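Local coordinates for protein sulfite reductase [ferredoxin] (Mycobacterium tuberculosis, PDB 1ZJ8) that reduces sulfite to sulfide, passing electrons from ferredoxin through a [4Fe-4S] cluster to siroheme, for the synthesis of sulfur-containing amino acids and cofactors, at residues D194-W197 with A198-I202; H447-P450 with E451-R455; D404-A407 with G408-L412. All coordinates share one frame; numbering follows the deposited sequence.

Interaction 1 (D194-W197 with A198-I202)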
ATOM      1  N   ASP A 194      -4.530  12.193  17.716  1.00 30.11           N
ATOM      2  CA  ASP A 194      -5.326  11.785  16.557  1.00 29.66           C
ATOM      3  C   ASP A 194      -5.206  12.850  15.492  1.00 29.62           C
ATOM      4  O   ASP A 194      -5.872  13.883  15.569  1.00 29.66           O
ATOM      5  CB  ASP A 194      -6.798  11.587  16.883  1.00 29.38           C
ATOM      6  CG  ASP A 194      -7.614  11.159  15.660  1.00 29.68           C
ATOM      7  OD1 ASP A 194      -7.014  10.840  14.620  1.00 29.25           O
ATOM      8  OD2 ASP A 194      -8.859  11.120  15.722  1.00 29.90           O
ATOM      9  N   PRO A 195      -4.413  12.585  14.448  1.00 29.58           N
ATOM     10  CA  PRO A 195      -4.173  13.609  13.478  1.00 29.62           C
ATOM     11  C   PRO A 195      -5.166  13.511  12.313  1.00 29.69           C
ATOM     12  O   PRO A 195      -4.933  14.116  11.259  1.00 29.85           O
ATOM     13  CB  PRO A 195      -2.760  13.279  13.028  1.00 29.76           C
ATOM     14  CG  PRO A 195      -2.745  11.784  13.009  1.00 29.70           C
ATOM     15  CD  PRO A 195      -3.757  11.330  14.049  1.00 29.65           C
ATOM     16  N   THR A 196      -6.256  12.758  12.488  1.00 29.79           N
ATOM     17  CA  THR A 196      -7.243  12.590  11.426  1.00 30.22           C
ATOM     18  C   THR A 196      -7.614  13.928  10.814  1.00 30.69           C
ATOM     19  O   THR A 196      -7.664  14.056   9.595  1.00 31.28           O
ATOM     20  CB  THR A 196      -8.523  11.969  11.921  1.00 29.79           C
ATOM     21  OG1 THR A 196      -8.230  10.716  12.530  1.00 29.78           O
ATOM     22  CG2 THR A 196      -9.486  11.767  10.755  1.00 29.61           C
ATOM     23  N   TRP A 197      -7.849  14.925  11.657  1.00 31.04           N
ATOM     24  CA  TRP A 197      -8.111  16.267  11.171  1.00 31.70           C
ATOM     25  C   TRP A 197      -7.180  16.718  10.042  1.00 32.35           C
ATOM     26  O   TRP A 197      -7.636  17.380   9.098  1.00 33.26           O
ATOM     27  CB  TRP A 197      -7.999  17.283  12.291  1.00 32.03           C
ATOM     28  CG  TRP A 197      -8.364  18.643  11.839  1.00 32.37           C
ATOM     29  CD1 TRP A 197      -9.613  19.189  11.812  1.00 32.69           C
ATOM     30  CD2 TRP A 197      -7.475  19.647  11.345  1.00 33.45           C
ATOM     31  NE1 TRP A 197      -9.559  20.478  11.346  1.00 32.62           N
ATOM     32  CE2 TRP A 197      -8.255  20.783  11.042  1.00 33.72           C
ATOM     33  CE3 TRP A 197      -6.088  19.702  11.139  1.00 33.24           C
ATOM     34  CZ2 TRP A 197      -7.694  21.958  10.530  1.00 32.78           C
ATOM     35  CZ3 TRP A 197      -5.533  20.868  10.648  1.00 32.57           C
ATOM     36  CH2 TRP A 197      -6.336  21.978  10.346  1.00 33.13           C
ATOM     37  N   ALA A 198      -5.890  16.407  10.140  1.00 32.32           N
ATOM     38  CA  ALA A 198      -4.944  16.853   9.120  1.00 32.62           C
ATOM     39  C   ALA A 198      -5.221  16.164   7.785  1.00 32.98           C
ATOM     40  O   ALA A 198      -5.130  16.786   6.731  1.00 33.36           O
ATOM     41  CB  ALA A 198      -3.501  16.608   9.566  1.00 32.30           C
ATOM     42  N   ILE A 199      -5.542  14.874   7.845  1.00 33.42           N
ATOM     43  CA  ILE A 199      -5.746  14.055   6.648  1.00 33.62           C
ATOM     44  C   ILE A 199      -6.956  14.556   5.955  1.00 34.18           C
ATOM     45  O   ILE A 199      -6.985  14.655   4.735  1.00 34.31           O
ATOM     46  CB  ILE A 199      -5.982  12.558   6.993  1.00 33.73           C
ATOM     47  CG1 ILE A 199      -4.703  11.972   7.606  1.00 33.61           C
ATOM     48  CG2 ILE A 199      -6.475  11.769   5.739  1.00 32.98           C
ATOM     49  CD1 ILE A 199      -4.703  10.470   7.803  1.00 33.89           C
ATOM     50  N   GLU A 200      -7.969  14.858   6.749  1.00 34.65           N
ATOM     51  CA  GLU A 200      -9.216  15.305   6.211  1.00 35.39           C
ATOM     52  C   GLU A 200      -9.069  16.635   5.529  1.00 35.44           C
ATOM     53  O   GLU A 200      -9.590  16.794   4.439  1.00 35.72           O
ATOM     54  CB  GLU A 200     -10.256  15.332   7.314  1.00 35.48           C
ATOM     55  CG  GLU A 200     -10.644  13.916   7.735  1.00 35.80           C
ATOM     56  CD  GLU A 200     -11.841  13.894   8.667  1.00 36.61           C
ATOM     57  OE1 GLU A 200     -12.086  14.904   9.377  1.00 39.47           O
ATOM     58  OE2 GLU A 200     -12.537  12.858   8.695  1.00 38.38           O
ATOM     59  N   GLU A 201      -8.327  17.561   6.135  1.00 35.88           N
ATOM     60  CA  GLU A 201      -8.033  18.863   5.500  1.00 36.25           C
ATOM     61  C   GLU A 201      -7.233  18.738   4.193  1.00 36.45           C
ATOM     62  O   GLU A 201      -7.545  19.401   3.198  1.00 36.45           O
ATOM     63  CB  GLU A 201      -7.279  19.783   6.463  1.00 36.60           C
ATOM     64  CG  GLU A 201      -8.154  20.560   7.415  1.00 37.68           C
ATOM     65  CD  GLU A 201      -9.203  21.341   6.676  1.00 40.72           C
ATOM     66  OE1 GLU A 201      -8.862  21.924   5.624  1.00 40.65           O
ATOM     67  OE2 GLU A 201     -10.375  21.352   7.129  1.00 43.57           O
ATOM     68  N   ILE A 202      -6.212  17.886   4.192  1.00 36.33           N
ATOM     69  CA  ILE A 202      -5.404  17.697   2.996  1.00 36.51           C
ATOM     70  C   ILE A 202      -6.280  17.249   1.824  1.00 36.59           C
ATOM     71  O   ILE A 202      -6.116  17.725   0.701  1.00 36.53           O
ATOM     72  CB  ILE A 202      -4.248  16.691   3.241  1.00 36.73           C
ATOM     73  CG1 ILE A 202      -3.106  17.384   3.992  1.00 35.99           C
ATOM     74  CG2 ILE A 202      -3.762  16.048   1.899  1.00 36.51           C
ATOM     75  CD1 ILE A 202      -2.137  16.435   4.621  1.00 36.02           C
TER
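Trp197 and Glu201, one turn apart at the start of helix 196-206, meet through carbon and not through charge. CG of Glu201 lies over one face of the indole, 3.7 Å from the centroid of its six-membered ring, a CH-pi contact displaced toward the rim at CZ2. Trp197 brings the ring there by holding CG anti to its backbone N (chi1 -176°), while Glu201 bends at chi2 (-54°). The carboxylate is satisfied elsewhere: OE1 of Glu201 forms salt bridges with Arg204 and Arg205. Several amides of the first turn are satisfied in order. Asp194 OD1 accepts from Thr196 N at 3.0 Å, from above the carboxylate plane, which makes an Asx turn that spans Pro195, the N-cap residue. Ala198 N then binds Pro195 O at 2.7 Å, a three-residue step. From there the alpha-helical pattern takes over: Glu200 N meets Thr196 O at 3.0 Å, and Glu201 N meets Trp197 O at 3.0 Å. Thr196 O also receives a weak bond from Ile199 N. Beside these bonds, CG2 of Thr196 touches CD of Glu200 at 3.8 Å. Ile199 packs on Ile223 of strand 219-224, within the beta-alpha-beta unit formed by strand 176-181, helix 196-206 and strand 219-224; Ala198 packs on Val277 of helix 277-291. The chemistry implies a helix start whose first amide is held by an aspartate side chain, and a tryptophan face covered by the aliphatic part of a glutamate whose carboxylate is paired with arginines.

Interaction 2 (H447-P450 with E451-R455); sequences HLVP and ELERR
Arg454 folds back over the turn that begins at Pro450, its guanidinium lying face-on to the backbone there. CG of Arg454 sits between its own backbone N and carbonyl carbon (chi1 66°), and from CG to NE the chain runs extended, which carries the flat group back along the helix. One face covers Glu451 CA, 3.5 Å above the guanidinium plane, and Pro450 C lies over the group as well; NH1 of Arg454 comes within 3.4 Å of Pro450 CB. On the buried side, Leu448 and Leu452 pass each other at a slant, CG of Leu448 to CD1 of Leu452 being 4.0 Å. They belong to the face that meets Leu532 and Ile536 of helix 532-545. Val449 presents CG1 to the carboxylate of Glu453, 3.5 Å from OE2, a van der Waals touch between a methyl and an oxygen that is also bound by Arg422 and Ser419. A charged pair lies one turn apart too: Arg455 NH2 reaches Glu451 OE2 at 3.2 Å, with the acceptor in the guanidinium plane and met nearly along its C-O axis. The same NH2 has a second partner in Asp534, which ties the pair to helix 532-545. Underneath, four main-chain bonds join residues four apart; Leu452 N to Leu448 O is the straightest at 2.9 Å. Pro450 has no N-H to give to the turn before, and the helix kinks there. This is an amphipathic helix with an internal proline, i to i+4 side-chain pairs running along it, and it lies in the second of the two nitrite and sulfite reductase 4Fe-4S domains, between the neighbouring parallel strands 425-427 and 469-472 in chain order.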
ATOM      1  N   HIS A 447      -3.858 -20.684  -1.125  1.00 33.19           N
ATOM      2  CA  HIS A 447      -3.517 -22.089  -0.898  1.00 33.12           C
ATOM      3  C   HIS A 447      -2.324 -22.237   0.024  1.00 32.82           C
ATOM      4  O   HIS A 447      -2.180 -23.258   0.704  1.00 32.80           O
ATOM      5  CB  HIS A 447      -3.134 -22.768  -2.228  1.00 33.24           C
ATOM      6  CG  HIS A 447      -4.239 -22.817  -3.247  1.00 35.02           C
ATOM      7  ND1 HIS A 447      -4.515 -21.767  -4.106  1.00 35.78           N
ATOM      8  CD2 HIS A 447      -5.118 -23.802  -3.564  1.00 35.48           C
ATOM      9  CE1 HIS A 447      -5.527 -22.098  -4.890  1.00 34.61           C
ATOM     10  NE2 HIS A 447      -5.912 -23.325  -4.582  1.00 35.15           N
ATOM     11  N   LEU A 448      -1.454 -21.228   0.031  1.00 32.57           N
ATOM     12  CA  LEU A 448      -0.153 -21.357   0.664  1.00 32.37           C
ATOM     13  C   LEU A 448      -0.264 -21.201   2.163  1.00 32.15           C
ATOM     14  O   LEU A 448       0.372 -21.951   2.897  1.00 32.27           O
ATOM     15  CB  LEU A 448       0.816 -20.348   0.063  1.00 32.62           C
ATOM     16  CG  LEU A 448       2.263 -20.378   0.560  1.00 32.90           C
ATOM     17  CD1 LEU A 448       2.887 -21.754   0.370  1.00 32.73           C
ATOM     18  CD2 LEU A 448       3.066 -19.286  -0.148  1.00 32.49           C
ATOM     19  N   VAL A 449      -1.092 -20.254   2.609  1.00 31.91           N
ATOM     20  CA  VAL A 449      -1.337 -20.022   4.032  1.00 31.80           C
ATOM     21  C   VAL A 449      -1.815 -21.306   4.754  1.00 31.65           C
ATOM     22  O   VAL A 449      -1.194 -21.719   5.732  1.00 31.76           O
ATOM     23  CB  VAL A 449      -2.305 -18.826   4.239  1.00 31.79           C
ATOM     24  CG1 VAL A 449      -2.905 -18.862   5.635  1.00 32.79           C
ATOM     25  CG2 VAL A 449      -1.591 -17.502   3.991  1.00 30.55           C
ATOM     26  N   PRO A 450      -2.896 -21.950   4.269  1.00 31.91           N
ATOM     27  CA  PRO A 450      -3.323 -23.273   4.781  1.00 32.28           C
ATOM     28  C   PRO A 450      -2.243 -24.349   4.770  1.00 32.56           C
ATOM     29  O   PRO A 450      -2.055 -25.045   5.784  1.00 32.29           O
ATOM     30  CB  PRO A 450      -4.423 -23.698   3.810  1.00 32.21           C
ATOM     31  CG  PRO A 450      -4.878 -22.478   3.121  1.00 32.16           C
ATOM     32  CD  PRO A 450      -3.811 -21.430   3.233  1.00 32.08           C
ATOM     33  N   GLU A 451      -1.545 -24.486   3.644  1.00 33.18           N
ATOM     34  CA  GLU A 451      -0.415 -25.432   3.567  1.00 33.97           C
ATOM     35  C   GLU A 451       0.546 -25.217   4.732  1.00 34.57           C
ATOM     36  O   GLU A 451       0.760 -26.129   5.528  1.00 34.80           O
ATOM     37  CB  GLU A 451       0.362 -25.325   2.251  1.00 34.05           C
ATOM     38  CG  GLU A 451       1.359 -26.476   2.074  1.00 33.87           C
ATOM     39  CD  GLU A 451       2.210 -26.365   0.818  1.00 34.48           C
ATOM     40  OE1 GLU A 451       1.766 -25.750  -0.182  1.00 34.76           O
ATOM     41  OE2 GLU A 451       3.341 -26.898   0.850  1.00 34.69           O
ATOM     42  N   LEU A 452       1.076 -23.995   4.839  1.00 35.07           N
ATOM     43  CA  LEU A 452       1.979 -23.600   5.917  1.00 35.41           C
ATOM     44  C   LEU A 452       1.377 -23.860   7.290  1.00 36.04           C
ATOM     45  O   LEU A 452       2.049 -24.389   8.177  1.00 35.90           O
ATOM     46  CB  LEU A 452       2.324 -22.114   5.775  1.00 35.08           C
ATOM     47  CG  LEU A 452       3.164 -21.753   4.538  1.00 35.01           C
ATOM     48  CD1 LEU A 452       3.402 -20.251   4.412  1.00 33.87           C
ATOM     49  CD2 LEU A 452       4.496 -22.500   4.551  1.00 35.50           C
ATOM     50  N   GLU A 453       0.106 -23.497   7.453  1.00 36.76           N
ATOM     51  CA  GLU A 453      -0.599 -23.687   8.710  1.00 37.45           C
ATOM     52  C   GLU A 453      -0.547 -25.131   9.202  1.00 38.19           C
ATOM     53  O   GLU A 453      -0.172 -25.384  10.336  1.00 38.88           O
ATOM     54  CB  GLU A 453      -2.047 -23.223   8.564  1.00 37.20           C
ATOM     55  CG  GLU A 453      -2.252 -21.747   8.866  1.00 37.19           C
ATOM     56  CD  GLU A 453      -3.656 -21.259   8.517  1.00 37.24           C
ATOM     57  OE1 GLU A 453      -4.427 -22.108   7.986  1.00 37.72           O
ATOM     58  OE2 GLU A 453      -3.977 -20.053   8.768  1.00 33.78           O
ATOM     59  N   ARG A 454      -0.896 -26.076   8.341  1.00 39.14           N
ATOM     60  CA  ARG A 454      -0.910 -27.503   8.723  1.00 40.05           C
ATOM     61  C   ARG A 454       0.476 -28.154   8.630  1.00 40.62           C
ATOM     62  O   ARG A 454       0.841 -28.989   9.453  1.00 40.58           O
ATOM     63  CB  ARG A 454      -1.923 -28.288   7.858  1.00 40.31           C
ATOM     64  CG  ARG A 454      -1.587 -28.394   6.352  1.00 40.25           C
ATOM     65  CD  ARG A 454      -2.706 -29.009   5.508  1.00 40.43           C
ATOM     66  NE  ARG A 454      -2.400 -28.813   4.092  1.00 41.37           N
ATOM     67  CZ  ARG A 454      -2.960 -27.908   3.283  1.00 42.54           C
ATOM     68  NH1 ARG A 454      -3.938 -27.100   3.701  1.00 44.24           N
ATOM     69  NH2 ARG A 454      -2.545 -27.813   2.025  1.00 40.94           N
ATOM     70  N   ARG A 455       1.257 -27.741   7.643  1.00 41.35           N
ATOM     71  CA  ARG A 455       2.589 -28.306   7.433  1.00 42.37           C
ATOM     72  C   ARG A 455       3.601 -28.002   8.561  1.00 43.26           C
ATOM     73  O   ARG A 455       4.545 -28.751   8.765  1.00 43.29           O
ATOM     74  CB  ARG A 455       3.159 -27.812   6.102  1.00 42.17           C
ATOM     75  CG  ARG A 455       3.749 -28.902   5.285  1.00 42.16           C
ATOM     76  CD  ARG A 455       5.148 -28.597   4.863  1.00 42.43           C
ATOM     77  NE  ARG A 455       5.196 -28.275   3.453  1.00 42.20           N
ATOM     78  CZ  ARG A 455       6.174 -28.648   2.645  1.00 41.38           C
ATOM     79  NH1 ARG A 455       7.193 -29.365   3.100  1.00 40.63           N
ATOM     80  NH2 ARG A 455       6.115 -28.315   1.370  1.00 41.57           N
TER

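Interaction 3 (D404-A407 with G408-L412)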
ATOM      1  N   ASP A 404     -20.382 -12.607  19.732  1.00 34.52           N
ATOM      2  CA  ASP A 404     -21.223 -12.846  18.543  1.00 34.66           C
ATOM      3  C   ASP A 404     -20.598 -12.293  17.272  1.00 34.35           C
ATOM      4  O   ASP A 404     -20.504 -13.019  16.285  1.00 34.55           O
ATOM      5  CB  ASP A 404     -22.642 -12.322  18.738  1.00 35.11           C
ATOM      6  CG  ASP A 404     -23.453 -13.192  19.702  1.00 36.86           C
ATOM      7  OD1 ASP A 404     -23.097 -14.378  19.925  1.00 39.75           O
ATOM      8  OD2 ASP A 404     -24.446 -12.684  20.251  1.00 38.78           O
ATOM      9  N   LEU A 405     -20.130 -11.045  17.304  1.00 33.97           N
ATOM     10  CA  LEU A 405     -19.380 -10.481  16.174  1.00 33.84           C
ATOM     11  C   LEU A 405     -18.198 -11.383  15.739  1.00 33.85           C
ATOM     12  O   LEU A 405     -18.088 -11.777  14.585  1.00 33.77           O
ATOM     13  CB  LEU A 405     -18.844  -9.099  16.525  1.00 33.64           C
ATOM     14  CG  LEU A 405     -18.227  -8.358  15.340  1.00 34.02           C
ATOM     15  CD1 LEU A 405     -19.316  -8.104  14.317  1.00 34.95           C
ATOM     16  CD2 LEU A 405     -17.604  -7.051  15.743  1.00 34.23           C
ATOM     17  N   ILE A 406     -17.309 -11.709  16.672  1.00 33.79           N
ATOM     18  CA  ILE A 406     -16.154 -12.560  16.358  1.00 33.83           C
ATOM     19  C   ILE A 406     -16.601 -13.827  15.585  1.00 33.81           C
ATOM     20  O   ILE A 406     -15.982 -14.206  14.586  1.00 34.11           O
ATOM     21  CB  ILE A 406     -15.363 -13.020  17.649  1.00 34.01           C
ATOM     22  CG1 ILE A 406     -14.957 -11.830  18.547  1.00 34.00           C
ATOM     23  CG2 ILE A 406     -14.148 -13.889  17.281  1.00 33.02           C
ATOM     24  CD1 ILE A 406     -13.897 -10.938  17.992  1.00 34.38           C
ATOM     25  N   ALA A 407     -17.668 -14.475  16.052  1.00 33.55           N
ATOM     26  CA  ALA A 407     -18.114 -15.727  15.451  1.00 33.65           C
ATOM     27  C   ALA A 407     -18.613 -15.491  14.019  1.00 33.69           C
ATOM     28  O   ALA A 407     -18.197 -16.172  13.074  1.00 33.82           O
ATOM     29  CB  ALA A 407     -19.185 -16.390  16.299  1.00 33.25           C
ATOM     30  N   GLY A 408     -19.479 -14.503  13.854  1.00 33.59           N
ATOM     31  CA  GLY A 408     -19.903 -14.095  12.524  1.00 33.94           C
ATOM     32  C   GLY A 408     -18.754 -13.855  11.560  1.00 34.36           C
ATOM     33  O   GLY A 408     -18.818 -14.274  10.398  1.00 34.78           O
ATOM     34  N   LEU A 409     -17.708 -13.174  12.044  1.00 34.65           N
ATOM     35  CA  LEU A 409     -16.550 -12.832  11.244  1.00 34.74           C
ATOM     36  C   LEU A 409     -15.789 -14.082  10.833  1.00 34.86           C
ATOM     37  O   LEU A 409     -15.353 -14.213   9.695  1.00 34.22           O
ATOM     38  CB  LEU A 409     -15.642 -11.893  12.039  1.00 34.90           C
ATOM     39  CG  LEU A 409     -16.143 -10.453  12.206  1.00 34.88           C
ATOM     40  CD1 LEU A 409     -15.271  -9.721  13.183  1.00 35.56           C
ATOM     41  CD2 LEU A 409     -16.156  -9.702  10.905  1.00 34.58           C
ATOM     42  N   ASP A 410     -15.630 -14.998  11.780  1.00 35.73           N
ATOM     43  CA  ASP A 410     -15.033 -16.321  11.500  1.00 36.40           C
ATOM     44  C   ASP A 410     -15.807 -17.074  10.414  1.00 36.10           C
ATOM     45  O   ASP A 410     -15.223 -17.619   9.499  1.00 35.61           O
ATOM     46  CB  ASP A 410     -14.987 -17.211  12.773  1.00 37.30           C
ATOM     47  CG  ASP A 410     -13.746 -16.969  13.642  1.00 40.16           C
ATOM     48  OD1 ASP A 410     -12.723 -16.426  13.150  1.00 43.46           O
ATOM     49  OD2 ASP A 410     -13.799 -17.348  14.839  1.00 44.56           O
ATOM     50  N   ALA A 411     -17.130 -17.105  10.537  1.00 35.94           N
ATOM     51  CA  ALA A 411     -17.951 -17.800   9.561  1.00 35.83           C
ATOM     52  C   ALA A 411     -17.763 -17.251   8.127  1.00 35.99           C
ATOM     53  O   ALA A 411     -18.004 -17.970   7.167  1.00 36.28           O
ATOM     54  CB  ALA A 411     -19.373 -17.754   9.972  1.00 35.51           C
ATOM     55  N   LEU A 412     -17.338 -15.992   7.989  1.00 35.89           N
ATOM     56  CA  LEU A 412     -16.955 -15.429   6.682  1.00 35.63           C
ATOM     57  C   LEU A 412     -15.471 -15.611   6.345  1.00 35.65           C
ATOM     58  O   LEU A 412     -15.019 -15.141   5.315  1.00 35.58           O
ATOM     59  CB  LEU A 412     -17.241 -13.937   6.639  1.00 35.79           C
ATOM     60  CG  LEU A 412     -18.687 -13.497   6.771  1.00 35.69           C
ATOM     61  CD1 LEU A 412     -18.704 -12.072   7.268  1.00 36.40           C
ATOM     62  CD2 LEU A 412     -19.377 -13.607   5.442  1.00 35.54           C
TER
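Leu405 and Leu409 touch one turn apart, CG of the first 3.9 Å from CD1 of the second, the two chains inclined to one another. Their first torsions differ: CG of Leu405 is anti to the backbone N (chi1 -172°), whereas that of Leu409 stands opposite the carbonyl carbon (chi1 -73°), with the result that the branches converge. Leu409 CG also rests 3.3 Å from Leu405 O. On another flank the carboxylate of Asp410 lies beside Ile406, OD2 being 4.2 Å from CG2. Both leucines press on Leu375 of helix 366-379, and Leu409 and Ile406 reach Val355 of strand 353-357, as an amphipathic helix laid on the sheet of a ferredoxin-like half domain does. Behind these side chains the main chain fixes their spacing. Gly408 N binds Asp404 O at 3.0 Å, Leu409 N binds Leu405 O at 2.9 Å, and Asp410 N and Ala411 N follow the same four-residue step to Ile406 O and Ala407 O. Leu412 N makes weak bonds to Gly408 O and Leu409 O, while the side chain of Leu412 rests on Ala371 and Leu375.

All three contacts are turns within single helices, and none touches another. Interactions 2 and 3 lie on the same side of the chain's centre, their nearest atoms about 10 Å apart, while interaction 1 is across the centre from interaction 2, about 40 Å between centres. Interactions 1 and 2 each bury three of their touching residues; interaction 3, with two buried and four exposed, is nearer the surface. The chemistry differs: an Asx turn and a CH-pi face where interaction 1 opens its helix, a leucine pair and carboxylate-guanidinium pairing round the proline kink of interaction 2, and leucine packing with little side-chain polarity in interaction 3. Interactions 1 and 2 belong to the two different 4Fe-4S domains, interaction 3 to a ferredoxin-like half domain.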